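Local coordinates for protein insecticidal Delta-Endotoxin Cry8Ea1 (Bacillus Thuringiensis, PDB 3EB7) that kills larvae of the scarab beetle Holotrichia parallela, probably by binding midgut receptors and opening pores in the cell membranes, as other three-domain Cry toxins do, at residues V509-G519 / D560-S571. Numbering follows the deposited sequence.
Sequences VDFDLDVVRGG and DTLKISVRNFSS
With CG of D514 set between its backbone N and carbonyl carbon (chi1 45°) and the extended R567 chain bending at chi3, carboxylate and guanidinium are brought together on the partly solvated face of two antiparallel strands. D514 OD2 lies 3.5 Å from R567 NH1 in a salt bridge; the oxygen stands off the plane of the guanidinium, so the pairing is electrostatic and not a directed hydrogen bond. A water sits over the guanidinium face close to OD2, and D514 OD1 comes close to CB of S565, whose hydroxyl bonds S483. Next along, N568 ND2 reaches D512 OD2 at 3.3 Å; OD2 lies nearly in the amide plane of N568 but is met from above its own carboxylate plane, while R526 holds the other oxygen, OD1.

Strands 511-517 and 560-567 are neighbours in one sheet of the C-terminal domain, a beta sandwich of the galactose-binding type. Of their paired backbone bonds, those from K563 N to V516 O and from R567 N to D512 O are weak, whereas both between D514 and S565 are sound. The opposite face supplies the apolar layer: L513 CD1 meets I564 CG2 at 3.7 Å, and F511 CD1 meets V566 CG1 at 3.8 Å. V515 and I564 lie side by side, the latter continuing onto I580 and I583 of strand 578-588 in the facing sheet.

Beyond the strands, S570 grips D510 twice, its OG accepting from D510 N at 3.0 Å and its N donating to D510 O. V509 CG2 and F511 CB both touch the F569 ring. At the other end G518, at positive phi, donates from its N to T561 O, and a second water links V516 O, G519 N and T561 OG1.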
loop_
_atom_site.group_PDB
_atom_site.type_symbol
_atom_site.label_atom_id
_atom_site.label_comp_id
_atom_site.label_asym_id
_atom_site.label_seq_id
_atom_site.Cartn_x
_atom_site.Cartn_y
_atom_site.Cartn_z
ATOM N N VAL A 509 -15.900 17.685 14.224
ATOM C CA VAL A 509 -16.057 19.092 14.626
ATOM C C VAL A 509 -15.766 20.046 13.468
ATOM O O VAL A 509 -15.088 19.651 12.527
ATOM C CB VAL A 509 -15.150 19.470 15.844
ATOM C CG1 VAL A 509 -15.596 18.735 17.063
ATOM C CG2 VAL A 509 -13.641 19.264 15.542
ATOM N N ASP A 510 -16.299 21.274 13.525
ATOM C CA ASP A 510 -15.905 22.342 12.592
ATOM C C ASP A 510 -14.618 22.953 13.187
ATOM O O ASP A 510 -14.462 22.927 14.391
ATOM C CB ASP A 510 -16.958 23.469 12.453
ATOM C CG ASP A 510 -18.405 22.971 12.227
ATOM O OD1 ASP A 510 -19.347 23.585 12.835
ATOM O OD2 ASP A 510 -18.639 22.008 11.450
ATOM N N PHE A 511 -13.728 23.528 12.356
ATOM C CA PHE A 511 -12.402 23.970 12.798
ATOM C C PHE A 511 -11.818 24.985 11.832
ATOM O O PHE A 511 -12.169 25.035 10.652
ATOM C CB PHE A 511 -11.407 22.775 12.932
ATOM C CG PHE A 511 -11.204 22.006 11.653
ATOM C CD1 PHE A 511 -10.064 22.192 10.885
ATOM C CD2 PHE A 511 -12.200 21.126 11.170
ATOM C CE1 PHE A 511 -9.913 21.498 9.655
ATOM C CE2 PHE A 511 -12.045 20.444 9.981
ATOM C CZ PHE A 511 -10.900 20.645 9.219
ATOM N N ASP A 512 -10.904 25.789 12.356
ATOM C CA ASP A 512 -10.075 26.684 11.580
ATOM C C ASP A 512 -8.821 25.930 11.025
ATOM O O ASP A 512 -8.150 25.218 11.750
ATOM C CB ASP A 512 -9.647 27.850 12.492
ATOM C CG ASP A 512 -10.769 28.893 12.716
ATOM O OD1 ASP A 512 -11.860 28.783 12.100
ATOM O OD2 ASP A 512 -10.538 29.863 13.492
ATOM N N LEU A 513 -8.519 26.092 9.744
ATOM C CA LEU A 513 -7.352 25.465 9.159
ATOM C C LEU A 513 -6.543 26.510 8.420
ATOM O O LEU A 513 -7.087 27.286 7.677
ATOM C CB LEU A 513 -7.736 24.324 8.191
ATOM C CG LEU A 513 -6.565 23.501 7.600
ATOM C CD1 LEU A 513 -6.989 22.066 7.308
ATOM C CD2 LEU A 513 -5.925 24.163 6.352
ATOM N N ASP A 514 -5.238 26.536 8.633
ATOM C CA ASP A 514 -4.404 27.213 7.664
ATOM C C ASP A 514 -3.158 26.450 7.219
ATOM O O ASP A 514 -2.669 25.521 7.887
ATOM C CB ASP A 514 -4.038 28.586 8.136
ATOM C CG ASP A 514 -3.618 28.585 9.531
ATOM O OD1 ASP A 514 -2.644 27.850 9.815
ATOM O OD2 ASP A 514 -4.260 29.296 10.341
ATOM N N VAL A 515 -2.703 26.876 6.053
ATOM C CA VAL A 515 -1.555 26.347 5.355
ATOM C C VAL A 515 -0.433 27.365 5.499
ATOM O O VAL A 515 -0.586 28.515 5.105
ATOM C CB VAL A 515 -1.906 26.188 3.864
ATOM C CG1 VAL A 515 -0.760 25.517 3.098
ATOM C CG2 VAL A 515 -3.208 25.389 3.740
ATOM N N VAL A 516 0.660 26.943 6.121
ATOM C CA VAL A 516 1.834 27.777 6.299
ATOM C C VAL A 516 2.915 27.307 5.278
ATOM O O VAL A 516 3.366 26.136 5.254
ATOM C CB VAL A 516 2.311 27.709 7.786
ATOM C CG1 VAL A 516 3.528 28.571 8.048
ATOM C CG2 VAL A 516 1.164 28.064 8.757
ATOM N N ARG A 517 3.283 28.221 4.403
ATOM C CA ARG A 517 4.308 27.972 3.412
ATOM C C ARG A 517 5.570 28.762 3.745
ATOM O O ARG A 517 5.541 30.003 3.905
ATOM C CB ARG A 517 3.818 28.313 2.001
ATOM C CG ARG A 517 4.824 27.908 0.915
ATOM C CD ARG A 517 5.853 28.984 0.628
ATOM N NE ARG A 517 5.299 30.027 -0.240
ATOM C CZ ARG A 517 4.949 31.254 0.160
ATOM N NH1 ARG A 517 5.081 31.633 1.435
ATOM N NH2 ARG A 517 4.476 32.111 -0.722
ATOM N N GLY A 518 6.687 28.032 3.811
ATOM C CA GLY A 518 7.969 28.612 4.155
ATOM C C GLY A 518 7.995 29.410 5.455
ATOM O O GLY A 518 8.871 30.254 5.630
ATOM N N GLY A 519 7.055 29.158 6.366
ATOM C CA GLY A 519 6.951 29.931 7.613
ATOM C C GLY A 519 5.823 30.969 7.664
ATOM O O GLY A 519 5.446 31.455 8.741
ATOM N N ASP A 560 11.448 23.980 -0.119
ATOM C CA ASP A 560 10.469 24.748 0.653
ATOM C C ASP A 560 9.743 23.851 1.669
ATOM O O ASP A 560 9.954 22.626 1.711
ATOM C CB ASP A 560 9.482 25.484 -0.288
ATOM C CG ASP A 560 9.156 26.931 0.181
ATOM O OD1 ASP A 560 9.192 27.256 1.382
ATOM O OD2 ASP A 560 8.832 27.762 -0.662
ATOM N N THR A 561 8.938 24.458 2.529
ATOM C CA THR A 561 8.232 23.694 3.535
ATOM C C THR A 561 6.766 23.989 3.450
ATOM O O THR A 561 6.386 25.018 2.925
ATOM C CB THR A 561 8.692 24.015 4.951
ATOM O OG1 THR A 561 8.573 25.411 5.147
ATOM C CG2 THR A 561 10.135 23.621 5.162
ATOM N N LEU A 562 5.957 23.054 3.956
ATOM C CA LEU A 562 4.526 23.233 4.106
ATOM C C LEU A 562 4.135 22.747 5.494
ATOM O O LEU A 562 4.764 21.857 6.054
ATOM C CB LEU A 562 3.814 22.438 3.035
ATOM C CG LEU A 562 2.785 23.086 2.089
ATOM C CD1 LEU A 562 3.078 24.549 1.690
ATOM C CD2 LEU A 562 2.651 22.198 0.833
ATOM N N LYS A 563 3.094 23.330 6.067
ATOM C CA LYS A 563 2.687 22.938 7.409
ATOM C C LYS A 563 1.220 23.285 7.554
ATOM O O LYS A 563 0.807 24.351 7.129
ATOM C CB LYS A 563 3.555 23.641 8.481
ATOM C CG LYS A 563 3.159 23.326 9.930
ATOM C CD LYS A 563 3.985 24.125 10.887
ATOM C CE LYS A 563 3.080 24.945 11.744
ATOM N NZ LYS A 563 3.628 26.241 12.259
ATOM N N ILE A 564 0.441 22.365 8.117
ATOM C CA ILE A 564 -0.980 22.567 8.251
ATOM C C ILE A 564 -1.262 22.778 9.721
ATOM O O ILE A 564 -0.768 22.029 10.575
ATOM C CB ILE A 564 -1.819 21.360 7.690
ATOM C CG1 ILE A 564 -1.522 21.057 6.203
ATOM C CG2 ILE A 564 -3.327 21.581 7.894
ATOM C CD1 ILE A 564 -1.539 22.256 5.272
ATOM N N SER A 565 -2.037 23.820 10.016
ATOM C CA SER A 565 -2.422 24.131 11.396
ATOM C C SER A 565 -3.930 24.072 11.557
ATOM O O SER A 565 -4.666 24.599 10.696
ATOM C CB SER A 565 -1.917 25.530 11.756
ATOM O OG SER A 565 -0.494 25.545 11.787
ATOM N N VAL A 566 -4.386 23.412 12.630
ATOM C CA VAL A 566 -5.810 23.379 12.983
ATOM C C VAL A 566 -6.074 23.963 14.409
ATOM O O VAL A 566 -5.257 23.811 15.344
ATOM C CB VAL A 566 -6.513 21.979 12.760
ATOM C CG1 VAL A 566 -6.346 21.497 11.305
ATOM C CG2 VAL A 566 -6.048 20.931 13.783
ATOM N N ARG A 567 -7.232 24.608 14.541
ATOM C CA ARG A 567 -7.513 25.561 15.593
ATOM C C ARG A 567 -9.042 25.727 15.770
ATOM O O ARG A 567 -9.820 25.386 14.871
ATOM C CB ARG A 567 -6.917 26.881 15.111
ATOM C CG ARG A 567 -6.659 27.906 16.127
ATOM C CD ARG A 567 -5.978 29.080 15.476
ATOM N NE ARG A 567 -4.666 28.680 14.992
ATOM C CZ ARG A 567 -3.922 29.361 14.115
ATOM N NH1 ARG A 567 -4.357 30.512 13.591
ATOM N NH2 ARG A 567 -2.733 28.874 13.751
ATOM N N ASN A 568 -9.451 26.252 16.925
ATOM C CA ASN A 568 -10.812 26.762 17.149
ATOM C C ASN A 568 -11.879 25.727 16.846
ATOM O O ASN A 568 -12.729 25.913 15.971
ATOM C CB ASN A 568 -11.023 28.056 16.317
ATOM C CG ASN A 568 -12.211 28.908 16.804
ATOM O OD1 ASN A 568 -12.674 28.774 17.952
ATOM N ND2 ASN A 568 -12.699 29.799 15.932
ATOM N N PHE A 569 -11.803 24.610 17.556
ATOM C CA PHE A 569 -12.715 23.493 17.375
ATOM C C PHE A 569 -14.118 23.906 17.848
ATOM O O PHE A 569 -14.250 24.460 18.942
ATOM C CB PHE A 569 -12.237 22.295 18.201
ATOM C CG PHE A 569 -11.046 21.532 17.617
ATOM C CD1 PHE A 569 -10.807 20.204 18.004
ATOM C CD2 PHE A 569 -10.170 22.116 16.695
ATOM C CE1 PHE A 569 -9.702 19.501 17.497
ATOM C CE2 PHE A 569 -9.074 21.424 16.199
ATOM C CZ PHE A 569 -8.837 20.128 16.611
ATOM N N SER A 570 -15.158 23.605 17.064
ATOM C CA SER A 570 -16.551 23.866 17.471
ATOM C C SER A 570 -17.032 23.119 18.743
ATOM O O SER A 570 -18.111 23.390 19.259
ATOM C CB SER A 570 -17.485 23.529 16.321
ATOM O OG SER A 570 -17.528 22.131 16.110
ATOM N N SER A 571 -16.253 22.169 19.242
ATOM C CA SER A 571 -16.623 21.434 20.433
ATOM C C SER A 571 -15.345 20.865 21.000
ATOM O O SER A 571 -14.411 20.551 20.245
ATOM C CB SER A 571 -17.582 20.311 20.057
ATOM O OG SER A 571 -17.966 19.543 21.169
HETATM O O HOH W 1 -5.138 27.598 12.003
HETATM O O HOH W 2 6.282 26.132 6.517
#